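Local coordinates for protein PTS system, lactose-specific IIBC components (Streptococcus pneumoniae, PDB 3NBM) that probably relays a phosphoryl group, as the IIB domain of a lactose-specific phosphotransferase system, to the sugar during its uptake, at residues A[10-15]-A[57-62]. Numbering follows the deposited sequence.
Sequences LVLCAG and IILAPQ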
loop_
_atom_site.group_PDB
_atom_site.type_symbol
_atom_site.label_atom_id
_atom_site.label_comp_id
_atom_site.label_asym_id
_atom_site.label_seq_id
_atom_site.Cartn_x
_atom_site.Cartn_y
_atom_site.Cartn_z
ATOM N N LEU A 10 -3.366 0.542 -2.554
ATOM C CA LEU A 10 -2.420 1.046 -3.551
ATOM C C LEU A 10 -1.058 1.223 -2.908
ATOM O O LEU A 10 -0.946 1.884 -1.878
ATOM C CB LEU A 10 -2.916 2.371 -4.130
ATOM C CG LEU A 10 -2.024 3.033 -5.197
ATOM C CD1 LEU A 10 -1.917 2.175 -6.453
ATOM C CD2 LEU A 10 -2.604 4.404 -5.542
ATOM N N VAL A 11 -0.046 0.563 -3.467
ATOM C CA VAL A 11 1.338 0.715 -3.027
ATOM C C VAL A 11 2.055 1.636 -4.028
ATOM O O VAL A 11 2.024 1.373 -5.221
ATOM C CB VAL A 11 2.084 -0.634 -2.911
ATOM C CG1 VAL A 11 3.472 -0.443 -2.298
ATOM C CG2 VAL A 11 1.261 -1.668 -2.154
ATOM N N LEU A 12 2.685 2.698 -3.524
ATOM C CA LEU A 12 3.361 3.667 -4.383
ATOM C C LEU A 12 4.857 3.646 -4.140
ATOM O O LEU A 12 5.316 3.592 -3.005
ATOM C CB LEU A 12 2.827 5.093 -4.123
ATOM C CG LEU A 12 1.346 5.303 -4.473
ATOM C CD1 LEU A 12 0.904 6.714 -4.046
ATOM C CD2 LEU A 12 1.074 5.020 -5.959
ATOM N N CYS A 13 5.622 3.717 -5.228
ATOM C CA CYS A 13 7.068 3.901 -5.140
ATOM C C CYS A 13 7.463 5.094 -6.017
ATOM O O CYS A 13 6.597 5.833 -6.505
ATOM C CB CYS A 13 7.840 2.612 -5.498
ATOM S SG CYS A 13 7.683 2.054 -7.181
ATOM N N ALA A 14 8.770 5.275 -6.189
ATOM C CA ALA A 14 9.305 6.361 -6.976
ATOM C C ALA A 14 9.566 5.950 -8.423
ATOM O O ALA A 14 10.189 6.701 -9.176
ATOM C CB ALA A 14 10.598 6.914 -6.328
ATOM N N GLY A 15 9.064 4.791 -8.823
ATOM C CA GLY A 15 9.153 4.297 -10.187
ATOM C C GLY A 15 10.156 3.199 -10.437
ATOM O O GLY A 15 10.344 2.796 -11.572
ATOM N N ILE A 57 -3.398 3.448 1.283
ATOM C CA ILE A 57 -2.249 3.703 0.414
ATOM C C ILE A 57 -1.019 3.506 1.266
ATOM O O ILE A 57 -0.891 4.048 2.359
ATOM C CB ILE A 57 -2.292 5.104 -0.239
ATOM C CG1 ILE A 57 -3.633 5.254 -1.001
ATOM C CG2 ILE A 57 -1.081 5.295 -1.151
ATOM C CD1 ILE A 57 -3.878 6.569 -1.631
ATOM N N ILE A 58 -0.102 2.706 0.737
ATOM C CA ILE A 58 1.170 2.395 1.388
ATOM C C ILE A 58 2.322 2.988 0.562
ATOM O O ILE A 58 2.448 2.726 -0.627
ATOM C CB ILE A 58 1.403 0.848 1.476
ATOM C CG1 ILE A 58 0.253 0.155 2.234
ATOM C CG2 ILE A 58 2.783 0.545 2.121
ATOM C CD1 ILE A 58 0.221 -1.359 2.112
ATOM N N LEU A 59 3.117 3.825 1.215
ATOM C CA LEU A 59 4.300 4.415 0.609
ATOM C C LEU A 59 5.481 3.466 0.810
ATOM O O LEU A 59 5.803 3.093 1.944
ATOM C CB LEU A 59 4.601 5.799 1.236
ATOM C CG LEU A 59 3.535 6.856 1.005
ATOM C CD1 LEU A 59 3.847 8.098 1.864
ATOM C CD2 LEU A 59 3.472 7.227 -0.456
ATOM N N ALA A 60 6.143 3.104 -0.295
ATOM C CA ALA A 60 7.398 2.366 -0.240
ATOM C C ALA A 60 8.488 3.272 0.355
ATOM O O ALA A 60 8.331 4.510 0.405
ATOM C CB ALA A 60 7.797 1.901 -1.608
ATOM N N PRO A 61 9.621 2.698 0.784
ATOM C CA PRO A 61 10.647 3.474 1.483
ATOM C C PRO A 61 11.100 4.712 0.736
ATOM O O PRO A 61 11.286 5.756 1.351
ATOM C CB PRO A 61 11.778 2.451 1.621
ATOM C CG PRO A 61 11.034 1.161 1.819
ATOM C CD PRO A 61 9.878 1.246 0.864
ATOM N N GLN A 62 11.236 4.612 -0.563
ATOM C CA GLN A 62 11.812 5.704 -1.327
ATOM C C GLN A 62 10.902 6.870 -1.596
ATOM O O GLN A 62 11.337 7.877 -2.134
ATOM C CB GLN A 62 12.414 5.182 -2.579
ATOM C CG GLN A 62 13.662 4.377 -2.232
ATOM C CD GLN A 62 14.004 3.414 -3.292
ATOM O OE1 GLN A 62 13.186 2.526 -3.654
ATOM N NE2 GLN A 62 15.238 3.549 -3.814
#
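Leu10 O takes the amide of Ile58 (N to O 2.9 Å), Ile58 O takes that of Leu12, and Leu12 O takes that of Ala60, a parallel ladder in which residues 57-60 run beside 10-13. All three bonds are nearly straight, at least 165° at the hydrogen, and each donor lies close to the axis of the carbonyl it meets. Two acceptors are gripped twice: Leu10 O also receives the CA-H of Ile57 (CA to O 3.2 Å), and Ile58 O the CA-H of Val11 (CA to O 3.3 Å). On the far edge of 10-13, Val11 and Cys13 spend their backbone groups on strand 37-43 and the turn after it, through Asn40, Gly42 and Tyr44, while Leu59 O accepts a bond from Thr84 OG1. Strands 7-13 and 56-59 are the two inner strands of the four-stranded parallel sheet, order 2-1-3-4, of the phosphatase-like alpha/beta IIB fold. On one face Leu12 CD1 meets Ile57 CG2 at 3.8 Å, the two side chains crossing at a slant; with CG1 beside its own N (chi1 -56°), Ile57 turns CG2 toward the neighbouring strand, where it also touches Leu10 O. Leu59 CD2 comes up to Leu12 CB, and Met70 of helix 67-74 packs over Leu12, Ile57 and Leu59. Val11 and Ile58 occupy the other face, against Ser19 and Leu22 of helix 18-33. At the end of the ladder, Ala60 CB sits 3.3 Å from Leu12 O and 4.0 Å from Cys13 CB. Cys13 SG, swung between its own N and carbonyl carbon (chi1 65°), accepts a hydrogen bond from Gly15 N (3.5 Å); a cysteine at the end of the first strand, before a loop leading into a helix, is consistent with the phosphorylated cysteine of related IIB proteins.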